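Local coordinates for protein Tox3 (Phaeosphaeria nodorum, PDB 6WES) that acts as a secreted necrotrophic effector (toxin) of a fungal wheat pathogen, probably recognised in the host through the susceptibility gene Snn3, at residues A[4-9]-A[28-33]; A[10-15]-A[153-158]; A[94-99]-A[125-130]. All blocks are in the same frame, centred on the assembly; numbering follows the deposited sequence.

Interaction 1: A[4-9]-A[28-33]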
# COMPACT_ATOMS: atom_id res chain seq x y z
N ALA A 4 -11.68 11.27 -16.63
CA ALA A 4 -10.94 10.15 -16.07
C ALA A 4 -9.56 10.62 -15.61
O ALA A 4 -8.89 11.37 -16.32
CB ALA A 4 -10.75 9.06 -17.13
N ASN A 5 -9.12 10.13 -14.46
CA ASN A 5 -7.78 10.44 -13.99
C ASN A 5 -7.19 9.22 -13.31
O ASN A 5 -7.90 8.48 -12.63
CB ASN A 5 -7.79 11.57 -12.94
CG ASN A 5 -8.32 12.86 -13.47
OD1 ASN A 5 -7.60 13.63 -14.15
ND2 ASN A 5 -9.57 13.15 -13.16
N ASP A 6 -5.89 9.03 -13.46
CA ASP A 6 -5.21 7.98 -12.72
C ASP A 6 -3.84 8.47 -12.29
O ASP A 6 -3.24 9.38 -12.90
CB ASP A 6 -5.09 6.70 -13.55
CG ASP A 6 -4.26 6.89 -14.80
OD1 ASP A 6 -3.04 6.61 -14.75
OD2 ASP A 6 -4.81 7.33 -15.84
N ILE A 7 -3.35 7.88 -11.21
CA ILE A 7 -2.03 8.20 -10.71
C ILE A 7 -1.49 6.95 -10.05
O ILE A 7 -2.23 6.18 -9.45
CB ILE A 7 -2.07 9.40 -9.71
CG1 ILE A 7 -0.67 9.73 -9.17
CG2 ILE A 7 -2.99 9.11 -8.55
CD1 ILE A 7 0.19 10.54 -10.10
N ASN A 8 -0.18 6.77 -10.14
CA ASN A 8 0.48 5.62 -9.56
C ASN A 8 1.38 6.07 -8.42
O ASN A 8 1.96 7.16 -8.47
CB ASN A 8 1.30 4.87 -10.61
CG ASN A 8 0.45 3.93 -11.45
OD1 ASN A 8 0.59 2.70 -11.38
ND2 ASN A 8 -0.47 4.50 -12.22
N PHE A 9 1.51 5.22 -7.41
CA PHE A 9 2.46 5.40 -6.33
C PHE A 9 3.20 4.10 -6.08
O PHE A 9 2.70 3.01 -6.37
CB PHE A 9 1.73 5.75 -5.02
CG PHE A 9 0.87 6.98 -5.10
CD1 PHE A 9 1.43 8.22 -5.40
CD2 PHE A 9 -0.49 6.89 -4.94
CE1 PHE A 9 0.63 9.36 -5.49
CE2 PHE A 9 -1.28 8.03 -5.02
CZ PHE A 9 -0.72 9.26 -5.29
N LYS A 28 3.33 -1.30 -5.28
CA LYS A 28 2.86 -0.25 -6.17
C LYS A 28 1.35 -0.29 -6.26
O LYS A 28 0.74 -1.37 -6.30
CB LYS A 28 3.45 -0.41 -7.58
CG LYS A 28 4.96 -0.27 -7.66
CD LYS A 28 5.43 -0.49 -9.07
CE LYS A 28 6.95 -0.51 -9.16
NZ LYS A 28 7.41 -0.70 -10.57
N VAL A 29 0.73 0.89 -6.28
CA VAL A 29 -0.71 1.01 -6.38
C VAL A 29 -1.07 2.03 -7.44
O VAL A 29 -0.25 2.87 -7.83
CB VAL A 29 -1.36 1.39 -5.04
CG1 VAL A 29 -1.06 0.33 -3.97
CG2 VAL A 29 -0.89 2.78 -4.58
N ARG A 30 -2.32 1.97 -7.90
CA ARG A 30 -2.89 2.95 -8.80
C ARG A 30 -4.15 3.48 -8.13
O ARG A 30 -4.86 2.73 -7.45
CB ARG A 30 -3.26 2.27 -10.13
CG ARG A 30 -4.03 3.15 -11.10
CD ARG A 30 -4.12 2.47 -12.44
NE ARG A 30 -5.14 3.12 -13.25
CZ ARG A 30 -5.10 3.22 -14.57
NH1 ARG A 30 -4.08 2.72 -15.26
NH2 ARG A 30 -6.08 3.84 -15.20
N ALA A 31 -4.41 4.78 -8.29
CA ALA A 31 -5.68 5.37 -7.86
C ALA A 31 -6.36 5.94 -9.09
O ALA A 31 -5.73 6.65 -9.89
CB ALA A 31 -5.49 6.48 -6.83
N ASP A 32 -7.64 5.63 -9.25
CA ASP A 32 -8.44 6.21 -10.32
C ASP A 32 -9.44 7.16 -9.68
O ASP A 32 -10.08 6.80 -8.67
CB ASP A 32 -9.12 5.12 -11.16
CG ASP A 32 -8.15 4.42 -12.13
OD1 ASP A 32 -8.06 4.81 -13.32
OD2 ASP A 32 -7.47 3.47 -11.71
N ILE A 33 -9.54 8.37 -10.22
CA ILE A 33 -10.34 9.43 -9.60
C ILE A 33 -11.17 10.15 -10.67
O ILE A 33 -10.66 11.07 -11.32
CB ILE A 33 -9.46 10.47 -8.88
CG1 ILE A 33 -8.39 9.79 -8.01
CG2 ILE A 33 -10.37 11.37 -8.05
CD1 ILE A 33 -7.05 9.87 -8.62
O HOH W 1 -9.26 6.47 -14.94
O HOH W 2 2.01 2.04 -9.54
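D6 reaches R30 diagonally, one pair along, on one face of the antiparallel hairpin formed by strands 2-16 and 23-36, part of the beta-barrel fold of this effector. The carboxylate of D6 rests over one face of the R30 guanidinium, the two planes only 20° apart. The salt bridge is long, with D6 OD2 3.8 Å from R30 NH2, and since no N-H points at that oxygen, charge alone draws the groups together. The in-plane N-H groups go instead to D32 on the arginine's own strand, gripped side-on: R30 NE meets D32 OD2 at 2.8 Å and R30 NH2 meets D32 OD1 at 2.9 Å. With CG opposite the backbone N (chi1 173°) and the chain extended to NE, R30 runs along its strand to D32. With D6 over its face and D32 at its edge, R30 probably offsets the repulsion between the two carboxylates.

The other face of the sheet is apolar and suits the barrel interior. I7 CG2 sits 4.0 Å from A31 CB, a small residue that leaves room for the branched isoleucine, and also touches I33 CD1. V29 CG2 meets the F9 ring at its edge, while L104 and F102 of strand 92-105 pack on the phenylalanine.

At the open end N5 ND2, which also donates to N114 OD1, bonds to I33 O at 3.0 Å, the carbonyl oxygen lying in the amide plane.

Interaction 2: A[10-15]-A[153-158]; sequences GTRSVH and AIPRGE
G10 and I154 are joined through their backbones by a single water, where the C-terminal tail leaves strand 144-153 and peels away from its barrel neighbour, strand 2-16, before closing in a type II beta turn from P155 to E158. The water donates to G10 O at 2.6 Å and accepts from I154 N at 2.9 Å, bridging strand 2-16 and the tail at a point where G10 O and I154 N do not bond directly. E158 N returns to P155 O within the turn, and G157, with its positive phi of 89°, occupies the turn position where glycine is most at ease.

I154 lies along the strand backbone. Its CG1 comes to 3.7 Å from R12 N, and its CD1 reaches the CA of G10, where the lack of a side chain lets the methyl come close. This branched aliphatic side chain, with CG1 and CD1 laid along the main chain, fits against it with D26 and K28 of strand 23-36 also alongside.

R12 reaches across to the tail, and a bend at chi3 (-61°) turns its guanidinium toward E158. P155 CD lies over one face of that group, toward its rim, 3.6 Å from R12 NH1, an apolar contact against the planar cation. Arginine suits the place because its several N-H groups can serve two acids: NE forms a salt bridge with D26 on strand 23-36, while the far end grips the C-terminal residue.

That grip is end-on, with both nitrogens converging on one oxygen from the same face of the carboxylate. E158 OE1 lies close to the guanidinium plane, 2.8 Å from R12 NH2 in the straighter bond and 3.2 Å from R12 NH1 in the more bent one, at 137°.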
# COMPACT_ATOMS: atom_id res chain seq x y z
N GLY A 10 4.39 4.22 -5.52
CA GLY A 10 5.15 3.03 -5.17
C GLY A 10 6.06 3.32 -4.00
O GLY A 10 6.67 4.39 -3.92
N THR A 11 6.19 2.36 -3.09
CA THR A 11 7.10 2.47 -1.95
C THR A 11 7.90 1.19 -1.83
O THR A 11 7.34 0.08 -1.84
CB THR A 11 6.32 2.78 -0.68
OG1 THR A 11 5.58 3.99 -0.88
CG2 THR A 11 7.25 2.92 0.53
N ARG A 12 9.21 1.34 -1.69
CA ARG A 12 10.12 0.25 -1.40
C ARG A 12 10.45 0.30 0.08
O ARG A 12 10.62 1.39 0.65
CB ARG A 12 11.41 0.43 -2.22
CG ARG A 12 12.57 -0.51 -1.87
CD ARG A 12 13.68 -0.43 -2.91
NE ARG A 12 13.19 -0.82 -4.23
CZ ARG A 12 13.90 -0.73 -5.36
NH1 ARG A 12 15.13 -0.24 -5.32
NH2 ARG A 12 13.38 -1.13 -6.51
N SER A 13 10.62 -0.86 0.71
CA SER A 13 10.98 -0.87 2.11
C SER A 13 11.85 -2.08 2.41
O SER A 13 11.85 -3.06 1.66
CB SER A 13 9.75 -0.89 3.02
OG SER A 13 8.95 -2.04 2.79
N VAL A 14 12.58 -2.01 3.52
CA VAL A 14 13.43 -3.11 3.99
C VAL A 14 13.10 -3.33 5.46
O VAL A 14 13.00 -2.36 6.23
CB VAL A 14 14.93 -2.75 3.84
CG1 VAL A 14 15.82 -3.89 4.35
CG2 VAL A 14 15.24 -2.42 2.39
N HIS A 15 12.93 -4.60 5.85
CA HIS A 15 12.56 -4.96 7.21
C HIS A 15 13.48 -6.03 7.76
O HIS A 15 13.97 -6.90 7.03
CB HIS A 15 11.11 -5.46 7.26
CG HIS A 15 10.11 -4.37 7.04
ND1 HIS A 15 9.71 -3.97 5.78
CD2 HIS A 15 9.49 -3.53 7.91
CE1 HIS A 15 8.88 -2.94 5.88
NE2 HIS A 15 8.72 -2.67 7.17
N ALA A 153 10.82 6.05 -1.95
CA ALA A 153 10.27 5.91 -3.29
C ALA A 153 11.00 4.83 -4.07
O ALA A 153 12.17 4.52 -3.81
CB ALA A 153 10.42 7.24 -4.02
N ILE A 154 10.31 4.23 -5.03
CA ILE A 154 10.95 3.28 -5.93
C ILE A 154 11.66 4.07 -7.02
O ILE A 154 11.04 4.94 -7.65
CB ILE A 154 9.91 2.34 -6.53
CG1 ILE A 154 9.25 1.51 -5.43
CG2 ILE A 154 10.57 1.43 -7.57
CD1 ILE A 154 8.11 0.61 -5.95
N PRO A 155 12.95 3.82 -7.27
CA PRO A 155 13.66 4.58 -8.32
C PRO A 155 12.96 4.45 -9.67
O PRO A 155 12.42 3.40 -10.02
CB PRO A 155 15.05 3.93 -8.34
CG PRO A 155 15.23 3.34 -6.98
CD PRO A 155 13.83 2.88 -6.56
N ARG A 156 12.97 5.55 -10.43
CA ARG A 156 12.24 5.58 -11.69
C ARG A 156 12.78 4.51 -12.63
O ARG A 156 13.99 4.32 -12.76
CB ARG A 156 12.37 6.96 -12.33
CG ARG A 156 11.58 7.11 -13.61
CD ARG A 156 11.15 8.55 -13.81
NE ARG A 156 9.86 8.82 -13.17
CZ ARG A 156 9.69 9.61 -12.11
NH1 ARG A 156 10.73 10.22 -11.56
NH2 ARG A 156 8.48 9.79 -11.60
N GLY A 157 11.86 3.80 -13.29
CA GLY A 157 12.22 2.70 -14.16
C GLY A 157 12.31 1.35 -13.49
O GLY A 157 12.51 0.35 -14.19
N GLU A 158 12.18 1.29 -12.17
CA GLU A 158 12.29 0.03 -11.44
C GLU A 158 10.94 -0.55 -11.01
O GLU A 158 9.92 0.14 -11.03
CB GLU A 158 13.21 0.19 -10.22
CG GLU A 158 14.63 0.61 -10.57
CD GLU A 158 15.62 0.32 -9.45
OE1 GLU A 158 15.27 -0.43 -8.52
OE2 GLU A 158 16.76 0.84 -9.51
O HOH W 3 7.92 5.58 -5.90

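Interaction 3: A[94-99]-A[125-130]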
# COMPACT_ATOMS: atom_id res chain seq x y z
N CYS A 94 8.10 -19.36 7.27
CA CYS A 94 7.64 -18.10 7.84
C CYS A 94 6.66 -17.43 6.89
O CYS A 94 6.93 -17.31 5.69
CB CYS A 94 8.81 -17.14 8.07
SG CYS A 94 10.04 -17.78 9.25
N LEU A 95 5.58 -16.93 7.43
CA LEU A 95 4.64 -16.11 6.69
C LEU A 95 4.84 -14.66 7.10
O LEU A 95 4.95 -14.35 8.29
CB LEU A 95 3.20 -16.53 7.03
CG LEU A 95 2.16 -15.70 6.27
CD1 LEU A 95 2.23 -15.90 4.77
CD2 LEU A 95 0.78 -16.03 6.79
N TYR A 96 4.89 -13.78 6.12
CA TYR A 96 5.12 -12.35 6.33
C TYR A 96 3.94 -11.58 5.79
O TYR A 96 3.36 -11.95 4.77
CB TYR A 96 6.35 -11.88 5.57
CG TYR A 96 7.57 -12.52 6.12
CD1 TYR A 96 8.26 -11.94 7.17
CD2 TYR A 96 8.02 -13.73 5.60
CE1 TYR A 96 9.38 -12.56 7.72
CE2 TYR A 96 9.11 -14.35 6.13
CZ TYR A 96 9.78 -13.76 7.19
OH TYR A 96 10.87 -14.41 7.72
N GLN A 97 3.60 -10.50 6.47
CA GLN A 97 2.59 -9.58 5.98
C GLN A 97 3.13 -8.16 6.07
O GLN A 97 3.51 -7.69 7.16
CB GLN A 97 1.33 -9.70 6.81
CG GLN A 97 0.21 -8.81 6.29
CD GLN A 97 -1.09 -9.15 6.97
OE1 GLN A 97 -1.47 -8.52 7.95
NE2 GLN A 97 -1.78 -10.16 6.44
N LEU A 98 3.16 -7.48 4.93
CA LEU A 98 3.61 -6.10 4.83
C LEU A 98 2.38 -5.21 4.71
O LEU A 98 1.47 -5.49 3.92
CB LEU A 98 4.47 -5.95 3.59
CG LEU A 98 4.94 -4.54 3.23
CD1 LEU A 98 5.76 -3.93 4.40
CD2 LEU A 98 5.77 -4.62 1.98
N ARG A 99 2.32 -4.19 5.55
CA ARG A 99 1.19 -3.26 5.59
C ARG A 99 1.73 -1.89 5.20
O ARG A 99 2.46 -1.25 5.97
CB ARG A 99 0.57 -3.26 6.98
CG ARG A 99 0.10 -4.64 7.40
CD ARG A 99 -0.50 -4.67 8.80
NE ARG A 99 -0.71 -6.06 9.21
CZ ARG A 99 -0.82 -6.45 10.48
NH1 ARG A 99 -0.79 -5.55 11.47
NH2 ARG A 99 -1.00 -7.73 10.75
N PRO A 125 5.84 1.79 6.36
CA PRO A 125 5.07 0.56 6.46
C PRO A 125 5.47 -0.21 7.71
O PRO A 125 6.39 0.17 8.43
CB PRO A 125 5.53 -0.21 5.22
CG PRO A 125 7.00 0.18 5.09
CD PRO A 125 7.07 1.64 5.55
N THR A 126 4.74 -1.29 7.98
CA THR A 126 5.14 -2.25 9.00
C THR A 126 5.11 -3.65 8.41
O THR A 126 4.31 -3.94 7.52
CB THR A 126 4.23 -2.20 10.22
OG1 THR A 126 2.88 -2.51 9.84
CG2 THR A 126 4.28 -0.81 10.88
N MET A 127 5.99 -4.51 8.89
CA MET A 127 6.01 -5.91 8.49
C MET A 127 5.81 -6.77 9.73
O MET A 127 6.18 -6.37 10.84
CB MET A 127 7.31 -6.31 7.79
CG MET A 127 7.27 -7.73 7.20
SD MET A 127 8.72 -8.15 6.20
CE MET A 127 8.31 -7.13 4.76
N HIS A 128 5.22 -7.93 9.51
CA HIS A 128 4.79 -8.82 10.57
C HIS A 128 5.16 -10.24 10.15
O HIS A 128 5.04 -10.58 8.97
CB HIS A 128 3.26 -8.63 10.72
CG HIS A 128 2.89 -7.19 10.91
ND1 HIS A 128 2.75 -6.63 12.16
CD2 HIS A 128 2.70 -6.17 10.02
CE1 HIS A 128 2.47 -5.34 12.04
NE2 HIS A 128 2.44 -5.04 10.75
N GLU A 129 5.66 -11.04 11.09
CA GLU A 129 6.22 -12.35 10.77
C GLU A 129 5.69 -13.40 11.73
O GLU A 129 5.58 -13.15 12.94
CB GLU A 129 7.78 -12.31 10.90
CG GLU A 129 8.53 -13.66 10.70
CD GLU A 129 10.03 -13.64 11.12
OE1 GLU A 129 10.29 -13.46 12.32
OE2 GLU A 129 10.92 -13.81 10.27
N VAL A 130 5.36 -14.59 11.22
CA VAL A 130 5.08 -15.75 12.06
C VAL A 130 5.83 -16.94 11.47
O VAL A 130 5.77 -17.18 10.26
CB VAL A 130 3.56 -16.03 12.22
CG1 VAL A 130 2.85 -16.14 10.88
CG2 VAL A 130 3.29 -17.24 13.14
O HOH W 4 1.46 -0.21 8.59
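A regular antiparallel ladder joins strands 92-105 and 126-133 of the beta barrel, locked at one end by the disulfide between C94 and C131. Pairs L95-V130, Q97-H128 and R99-T126 are hydrogen-bonded, each through two backbone bonds.

On the face carrying Y96, L98, M127 and E129, the Y96 phenol and the E129 chain run side by side. Y96 OH donates to the anti lone pair of E129 OE2 at 2.6 Å, and E129 OE1 takes the backbone N of E19. M127 SD meets the Y96 ring obliquely, 5.0 Å from its centroid, a Met-aromatic contact, while M127 CE reaches L98 CD1.

On the other face the R99 guanidinium lies flat on the H128 ring, the planes 19° apart and R99 NH1 3.3 Å from H128 CE1. Extended from CG to NE, R99 crosses the H128 side chain at about a right angle. R99 NE and NH2 both bond to Q97 OE1, fixing the group's rotation, and Q97 NE2 turns to D80. T126 OG1 and H128 NE2 share a 2.7 Å hydrogen bond that helps orient the ring.

The buried E129 carboxylate is thus met by polar donors, whereas the stack against R99 would probably disfavour a protonated H128.

How the interactions relate
All three contacts involve one antiparallel sheet that forms the barrel of this processed effector domain, interaction 2 through strand 2-16 and the tail that follows strand 144-153. Interactions 1 and 2 share strand 2-16 and have centres about 17 Å apart; they meet where K28 NZ probably bonds to E158 O at 2.7 Å, which ties the C-terminus to the first hairpin. Their segments alternate along the chain, whereas interaction 3 is nested inside the loop closed by interaction 2. Interactions 2 and 3 also have centres about 17 Å apart. Interactions 1 and 3, about 25 Å between centres, lie on opposite sides of the chain's centre; strand 2-16 reaches interaction 3 through S13 and H15, which touch M127, L98 and P125.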